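Local structure of RmpD (Hexulose-6-phosphate synthase) (Streptococcus mutans, 3EXR) at residues Asn7-Leu12 / Val31-Ala36; Asp58-Ala63 / Ala83-Cys88; Ile135-Tyr140 / Arg170-Gly175. The protein belongs to the orotidine 5'-phosphate decarboxylase / HUMPS family and folds as a closed eight-stranded beta/alpha (TIM) barrel. One frame throughout, in Å; residues are numbered along the deposited sequence.

Interaction 1: Asn7-Leu12 / Val31-Ala36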
# COMPACT_ATOMS: atom_id res chain seq x y z
N ASN A 7 -17.91 -16.79 -0.58
CA ASN A 7 -17.73 -16.27 0.75
C ASN A 7 -18.37 -14.89 0.86
O ASN A 7 -18.45 -14.16 -0.13
CB ASN A 7 -16.24 -16.10 1.06
CG ASN A 7 -15.49 -17.41 1.23
OD1 ASN A 7 -14.38 -17.56 0.70
ND2 ASN A 7 -16.05 -18.34 2.01
N LEU A 8 -18.83 -14.55 2.06
CA LEU A 8 -19.11 -13.20 2.44
C LEU A 8 -17.94 -12.70 3.28
O LEU A 8 -17.63 -13.28 4.33
CB LEU A 8 -20.39 -13.11 3.27
CG LEU A 8 -20.66 -11.72 3.86
CD1 LEU A 8 -20.62 -10.59 2.82
CD2 LEU A 8 -21.96 -11.69 4.62
N GLN A 9 -17.32 -11.62 2.83
CA GLN A 9 -16.20 -10.98 3.51
C GLN A 9 -16.61 -9.58 3.93
O GLN A 9 -17.27 -8.89 3.17
CB GLN A 9 -15.00 -10.96 2.59
CG GLN A 9 -13.83 -10.15 3.06
CD GLN A 9 -12.58 -10.40 2.22
OE1 GLN A 9 -12.39 -11.50 1.73
NE2 GLN A 9 -11.74 -9.40 2.06
N VAL A 10 -16.19 -9.17 5.13
CA VAL A 10 -16.38 -7.79 5.56
C VAL A 10 -15.03 -7.08 5.65
O VAL A 10 -14.09 -7.59 6.28
CB VAL A 10 -17.13 -7.67 6.93
CG1 VAL A 10 -16.35 -8.33 8.08
CG2 VAL A 10 -17.38 -6.22 7.28
N ALA A 11 -14.94 -5.95 4.97
CA ALA A 11 -13.78 -5.08 5.02
C ALA A 11 -13.98 -4.09 6.14
O ALA A 11 -15.04 -3.47 6.26
CB ALA A 11 -13.63 -4.33 3.68
N LEU A 12 -12.93 -3.90 6.94
CA LEU A 12 -12.86 -2.88 7.99
C LEU A 12 -11.87 -1.80 7.59
O LEU A 12 -10.65 -1.97 7.68
CB LEU A 12 -12.47 -3.49 9.34
CG LEU A 12 -13.14 -4.82 9.70
CD1 LEU A 12 -12.33 -5.50 10.78
CD2 LEU A 12 -14.59 -4.57 10.11
N VAL A 31 -20.26 -13.71 8.94
CA VAL A 31 -19.44 -13.65 7.74
C VAL A 31 -18.45 -14.79 7.72
O VAL A 31 -18.22 -15.44 8.74
CB VAL A 31 -18.70 -12.27 7.59
CG1 VAL A 31 -19.73 -11.13 7.69
CG2 VAL A 31 -17.60 -12.09 8.62
N ASP A 32 -17.86 -15.02 6.55
CA ASP A 32 -16.86 -16.07 6.36
C ASP A 32 -15.43 -15.55 6.49
O ASP A 32 -14.51 -16.31 6.81
CB ASP A 32 -17.04 -16.69 4.97
CG ASP A 32 -18.43 -17.19 4.76
OD1 ASP A 32 -18.83 -18.05 5.58
OD2 ASP A 32 -19.14 -16.73 3.83
N VAL A 33 -15.25 -14.28 6.14
CA VAL A 33 -13.90 -13.68 6.11
C VAL A 33 -13.95 -12.26 6.71
O VAL A 33 -14.86 -11.48 6.39
CB VAL A 33 -13.37 -13.57 4.65
CG1 VAL A 33 -11.94 -13.13 4.60
CG2 VAL A 33 -13.58 -14.85 3.84
N ILE A 34 -12.98 -11.94 7.57
CA ILE A 34 -12.86 -10.59 8.15
C ILE A 34 -11.54 -9.98 7.71
O ILE A 34 -10.49 -10.60 7.83
CB ILE A 34 -12.93 -10.62 9.70
CG1 ILE A 34 -14.24 -11.25 10.15
CG2 ILE A 34 -12.84 -9.21 10.27
CD1 ILE A 34 -14.27 -11.66 11.55
N GLU A 35 -11.61 -8.75 7.21
CA GLU A 35 -10.45 -8.09 6.58
C GLU A 35 -10.10 -6.80 7.31
O GLU A 35 -10.93 -5.90 7.47
CB GLU A 35 -10.74 -7.77 5.11
CG GLU A 35 -9.69 -6.88 4.45
CD GLU A 35 -9.94 -6.68 2.97
OE1 GLU A 35 -11.12 -6.68 2.54
OE2 GLU A 35 -8.95 -6.55 2.20
N ALA A 36 -8.85 -6.72 7.77
CA ALA A 36 -8.29 -5.48 8.27
C ALA A 36 -7.84 -4.66 7.07
O ALA A 36 -6.83 -4.99 6.41
CB ALA A 36 -7.08 -5.78 9.17

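Interaction 2: Asp58-Ala63 / Ala83-Cys88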
# COMPACT_ATOMS: atom_id res chain seq x y z
N ASP A 58 -11.52 -19.17 14.20
CA ASP A 58 -11.75 -20.06 13.07
C ASP A 58 -12.29 -19.34 11.83
O ASP A 58 -12.85 -19.96 10.93
CB ASP A 58 -12.67 -21.20 13.51
CG ASP A 58 -12.08 -22.03 14.68
OD1 ASP A 58 -10.88 -22.39 14.66
OD2 ASP A 58 -12.79 -22.35 15.65
N LYS A 59 -12.12 -18.02 11.77
CA LYS A 59 -12.55 -17.26 10.61
C LYS A 59 -11.35 -17.02 9.75
O LYS A 59 -10.22 -17.00 10.24
CB LYS A 59 -13.12 -15.90 11.02
CG LYS A 59 -14.36 -15.53 10.28
CD LYS A 59 -15.47 -16.59 10.52
CE LYS A 59 -16.56 -16.09 11.42
NZ LYS A 59 -17.82 -16.81 11.13
N ILE A 60 -11.57 -16.83 8.46
CA ILE A 60 -10.46 -16.41 7.59
C ILE A 60 -10.18 -14.92 7.87
O ILE A 60 -11.11 -14.13 7.93
CB ILE A 60 -10.80 -16.63 6.10
CG1 ILE A 60 -10.93 -18.13 5.81
CG2 ILE A 60 -9.71 -16.02 5.23
CD1 ILE A 60 -11.63 -18.48 4.47
N ILE A 61 -8.91 -14.55 8.08
CA ILE A 61 -8.54 -13.16 8.36
C ILE A 61 -7.58 -12.66 7.27
O ILE A 61 -6.60 -13.33 6.95
CB ILE A 61 -7.87 -13.03 9.74
CG1 ILE A 61 -8.85 -13.39 10.85
CG2 ILE A 61 -7.29 -11.62 9.97
CD1 ILE A 61 -8.30 -13.38 12.19
N VAL A 62 -7.89 -11.49 6.73
CA VAL A 62 -7.13 -10.86 5.66
C VAL A 62 -6.42 -9.64 6.24
O VAL A 62 -7.05 -8.83 6.93
CB VAL A 62 -8.06 -10.38 4.53
CG1 VAL A 62 -7.25 -9.78 3.39
CG2 VAL A 62 -8.92 -11.53 4.02
N ALA A 63 -5.11 -9.59 6.03
CA ALA A 63 -4.32 -8.36 6.29
C ALA A 63 -4.18 -7.65 4.94
O ALA A 63 -3.41 -8.07 4.07
CB ALA A 63 -2.97 -8.71 6.87
N ALA A 83 -2.74 -13.63 10.40
CA ALA A 83 -3.39 -13.53 9.09
C ALA A 83 -3.37 -14.82 8.30
O ALA A 83 -2.37 -15.58 8.32
CB ALA A 83 -2.78 -12.41 8.24
N ASP A 84 -4.45 -15.05 7.55
CA ASP A 84 -4.48 -16.12 6.54
C ASP A 84 -4.10 -15.63 5.15
O ASP A 84 -3.26 -16.24 4.47
CB ASP A 84 -5.89 -16.72 6.50
CG ASP A 84 -6.25 -17.42 7.80
OD1 ASP A 84 -5.45 -18.27 8.31
OD2 ASP A 84 -7.35 -17.16 8.33
N TRP A 85 -4.71 -14.52 4.73
CA TRP A 85 -4.51 -13.95 3.42
C TRP A 85 -3.91 -12.58 3.58
O TRP A 85 -4.26 -11.87 4.50
CB TRP A 85 -5.81 -13.81 2.65
CG TRP A 85 -6.52 -15.12 2.42
CD1 TRP A 85 -5.98 -16.37 2.54
CD2 TRP A 85 -7.89 -15.30 2.06
NE1 TRP A 85 -6.94 -17.31 2.26
CE2 TRP A 85 -8.12 -16.69 1.96
CE3 TRP A 85 -8.96 -14.43 1.81
CZ2 TRP A 85 -9.36 -17.22 1.63
CZ3 TRP A 85 -10.21 -14.96 1.48
CH2 TRP A 85 -10.40 -16.34 1.40
N MET A 86 -3.00 -12.23 2.68
CA MET A 86 -2.48 -10.86 2.60
C MET A 86 -2.59 -10.35 1.17
O MET A 86 -2.34 -11.10 0.20
CB MET A 86 -1.03 -10.79 3.05
CG MET A 86 -0.55 -9.36 3.23
SD MET A 86 1.19 -9.16 3.61
CE MET A 86 1.99 -9.39 2.01
N THR A 87 -2.93 -9.08 1.01
CA THR A 87 -2.92 -8.47 -0.31
C THR A 87 -1.55 -7.91 -0.71
O THR A 87 -0.82 -7.31 0.10
CB THR A 87 -3.99 -7.36 -0.46
OG1 THR A 87 -3.77 -6.32 0.50
CG2 THR A 87 -5.42 -7.92 -0.23
N CYS A 88 -1.23 -8.07 -2.00
CA CYS A 88 -0.15 -7.33 -2.64
C CYS A 88 -0.78 -6.50 -3.73
O CYS A 88 -1.68 -6.99 -4.45
CB CYS A 88 0.85 -8.26 -3.31
SG CYS A 88 2.04 -9.05 -2.23

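Interaction 3: Ile135-Tyr140 / Arg170-Gly175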
# COMPACT_ATOMS: atom_id res chain seq x y z
N ILE A 135 0.35 -17.65 -7.26
CA ILE A 135 -0.65 -16.75 -6.70
C ILE A 135 -1.92 -16.75 -7.57
O ILE A 135 -1.92 -16.37 -8.75
CB ILE A 135 -0.04 -15.34 -6.53
CG1 ILE A 135 1.09 -15.43 -5.48
CG2 ILE A 135 -1.12 -14.30 -6.13
CD1 ILE A 135 2.04 -14.29 -5.45
N SER A 136 -3.02 -17.16 -6.96
CA SER A 136 -4.23 -17.45 -7.72
C SER A 136 -5.49 -16.85 -7.15
O SER A 136 -6.57 -17.35 -7.38
CB SER A 136 -4.39 -18.96 -7.92
OG SER A 136 -4.58 -19.64 -6.71
N GLN A 137 -5.33 -15.76 -6.39
CA GLN A 137 -6.45 -14.92 -5.97
C GLN A 137 -6.22 -13.50 -6.45
O GLN A 137 -5.09 -12.97 -6.37
CB GLN A 137 -6.60 -14.90 -4.45
CG GLN A 137 -7.14 -16.17 -3.84
CD GLN A 137 -7.69 -15.93 -2.45
OE1 GLN A 137 -8.62 -15.14 -2.29
NE2 GLN A 137 -7.14 -16.61 -1.44
N ALA A 138 -7.30 -12.87 -6.90
CA ALA A 138 -7.28 -11.48 -7.36
C ALA A 138 -8.52 -10.77 -6.87
O ALA A 138 -9.60 -11.36 -6.81
CB ALA A 138 -7.20 -11.42 -8.86
N ILE A 139 -8.35 -9.48 -6.54
CA ILE A 139 -9.46 -8.67 -6.04
C ILE A 139 -9.81 -7.64 -7.10
O ILE A 139 -9.00 -6.76 -7.42
CB ILE A 139 -9.06 -7.88 -4.75
CG1 ILE A 139 -8.30 -8.74 -3.72
CG2 ILE A 139 -10.27 -7.20 -4.16
CD1 ILE A 139 -8.98 -9.98 -3.30
N TYR A 140 -11.03 -7.74 -7.61
CA TYR A 140 -11.52 -6.86 -8.67
C TYR A 140 -12.54 -5.86 -8.11
O TYR A 140 -13.50 -6.28 -7.45
CB TYR A 140 -12.15 -7.70 -9.82
CG TYR A 140 -12.41 -6.89 -11.07
CD1 TYR A 140 -11.52 -6.94 -12.14
CD2 TYR A 140 -13.52 -6.04 -11.16
CE1 TYR A 140 -11.71 -6.16 -13.28
CE2 TYR A 140 -13.72 -5.25 -12.30
CZ TYR A 140 -12.81 -5.33 -13.35
OH TYR A 140 -13.00 -4.58 -14.48
N ARG A 170 -9.26 -17.46 -8.34
CA ARG A 170 -10.37 -17.25 -7.42
C ARG A 170 -10.51 -15.75 -7.26
O ARG A 170 -9.63 -15.10 -6.70
CB ARG A 170 -10.13 -17.95 -6.08
CG ARG A 170 -10.50 -19.45 -6.10
CD ARG A 170 -9.85 -20.24 -4.95
NE ARG A 170 -8.40 -20.17 -5.06
CZ ARG A 170 -7.54 -20.02 -4.06
NH1 ARG A 170 -7.93 -20.01 -2.80
NH2 ARG A 170 -6.26 -19.90 -4.36
N VAL A 171 -11.59 -15.20 -7.81
CA VAL A 171 -11.79 -13.77 -7.90
C VAL A 171 -12.74 -13.27 -6.80
O VAL A 171 -13.84 -13.78 -6.61
CB VAL A 171 -12.31 -13.37 -9.30
CG1 VAL A 171 -12.64 -11.88 -9.38
CG2 VAL A 171 -11.28 -13.75 -10.36
N SER A 172 -12.28 -12.28 -6.05
CA SER A 172 -13.12 -11.57 -5.12
C SER A 172 -13.58 -10.29 -5.79
O SER A 172 -12.81 -9.66 -6.52
CB SER A 172 -12.34 -11.20 -3.86
OG SER A 172 -11.96 -12.33 -3.15
N VAL A 173 -14.84 -9.90 -5.56
CA VAL A 173 -15.31 -8.62 -6.08
C VAL A 173 -15.70 -7.69 -4.93
O VAL A 173 -16.11 -8.15 -3.85
CB VAL A 173 -16.51 -8.78 -7.08
CG1 VAL A 173 -16.12 -9.55 -8.32
CG2 VAL A 173 -17.68 -9.46 -6.40
N THR A 174 -15.58 -6.39 -5.17
CA THR A 174 -15.96 -5.38 -4.19
C THR A 174 -16.49 -4.16 -4.88
O THR A 174 -16.09 -3.87 -6.02
CB THR A 174 -14.77 -5.03 -3.28
OG1 THR A 174 -15.23 -4.22 -2.19
CG2 THR A 174 -13.70 -4.24 -4.00
N GLY A 175 -17.42 -3.47 -4.21
CA GLY A 175 -18.07 -2.28 -4.77
C GLY A 175 -19.43 -2.61 -5.36
O GLY A 175 -19.54 -3.57 -6.09
O HOH W 1 -7.48 -20.61 -7.82
O HOH W 2 -9.88 -13.76 -4.15

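Interaction 1: Asn7-Leu12 / Val31-Ala36
Q9 reaches across to E35 on the barrel-lining face. Its NE2 donates to E35 OE1 over 2.8 Å in a bent bond. The acceptor lies in the amide plane of Q9, but the amide meets OE1 from above the carboxylate plane. The two planes stand 79° apart. Both side chains are extended; CG of Q9 is anti to the backbone N (chi1 171°), and that carries the amide along the strand to E35. On the way it passes over V33, whose CG1 is 3.3 Å from Q9 OE1. A11 CB also touches E35 OE1.

On the outer face the contacts are apolar. L8 CD2 meets V31 CG1 at 3.8 Å. V10 CG1 faces V31 CG2, and L12 CD1 rests on I34 CG2 at 3.8 Å.

Between the two faces the backbones pair in parallel register. V10 N bonds to V33 O, E35 N to V10 O and L12 N to E35 O. At the start of the pair, L8 O takes two N-H groups, D32 N at 2.8 Å and V33 N at 3.2 Å. D32 OD2 accepts from L8 N through its anti lone pair, nearly straight at 173°. K213 forms a salt bridge with the same oxygen and probably steadies its charge.

Further out, V62 and I194 pack against the Q9 and E35 face, and helix 17-27 covers V10 and L12. Strand 7-12, helix 17-27 and strand 33-36 make a beta-alpha-beta unit, the repeating element of the TIM barrel.

Interaction 2: Asp58-Ala63 / Ala83-Cys88
I60 and W85 make the main side-chain contact. I60 CG2 sits over the centre of the six-membered ring of W85, 3.6 Å from the centroid and 5° off the ring normal. This is a CH-pi contact. CG2 lies anti to the backbone N of I60, while CD1, on the other branch, reaches W85 CZ2 at 3.8 Å. V62 CG2 approaches W85 CE3 obliquely at 3.6 Å. V33 and Q115 of the flanking strands also touch W85.

Other apolar contacts are smaller. A63 CB meets A83 CB at 4.0 Å, on the side facing away from the W85 ring.

Polar side-chain bonding centres on D84. Its OD2 accepts from I61 N at 3.1 Å, on the anti side and 21° out of the carboxylate plane. R53 and K111 form salt bridges to the same oxygen, so the carboxylate is probably held charged. N108 bonds to OD1.

Backbone hydrogen bonds complete the pairing. I61 O accepts from both D84 N, at 2.8 Å, and W85 N, at 3.1 Å. A63 N then bonds to W85 O, and T87 N to A63 O. Two CA-H...O contacts run beside them, from V62 CA to W85 O and from M86 CA to A63 O.

The strands are parallel, with helix 71-79 joining them. This is a beta-alpha-beta unit of the TIM barrel, with V62 and W85 on the interior side.

Interaction 3: Ile135-Tyr140 / Arg170-Gly175
R170 and S136 meet on the solvent side of the contact, where both residues are partly exposed. R170 NH2 donates to S136 OG at 2.9 Å. The oxygen lies at the guanidinium edge, in its plane. A bend at chi3 (-62°) turns the arginine end back toward S136. Water 1 is at the same edge and accepts from R170 NE at 2.9 Å. Q137 CG covers one guanidinium face, offset toward the rim, with the Q137 amide plane turned 49° from the guanidinium plane. E113 forms a salt bridge with R170 NH2 and accepts from Q137 NE2, tying both side chains to strand 113-117. R170 also makes a cation-pi contact with F191.

Strands 137-141 and 170-174 are neighbours in the closed parallel barrel of this TIM-barrel protein. Helix 155-167 lies on the outer side.

Water 2 sits deeper, among buried side chains on the inner face. It donates to Q137 OE1 at 2.6 Å and to R170 O, and accepts from S172 OG at 2.7 Å. Q115 also bonds to Q137 OE1. Packing is closest beside this water, where I139 CD1 touches S172 CB at 3.6 Å. I194 lies against both residues. S172 N bonds to A138 O at 2.9 Å, and Y140 N to S172 O at 2.8 Å with an angle of 176°. On the helix side Y140 CB only lightly touches V171 CG1, at 4.2 Å. The Y140 ring leads away from strand 170-174, and its OH bonds to D157.

All three interactions pair neighbouring parallel strands of one barrel. Their inner-face residues Q9, E35, V62, W85, I139 and S172 are buried; D32, I60 and the S136-R170 pair, near the strand starts, are partly exposed. Interactions 1 and 2 lie side by side, where A36 N probably bonds to V62 O, and K59 NZ to V31 O. Interaction 3 is centred about 13 Å from the centre of each, yet W85 CE2 packs on Q137 NE2 at 3.5 Å. In interactions 1 and 2 an aspartate just before the second strand accepts a backbone N-H near the start of the first. Interaction 3 has an arginine-serine bond and bridging water instead. An aromatic face marks interaction 2, an amide-carboxylate pair interaction 1.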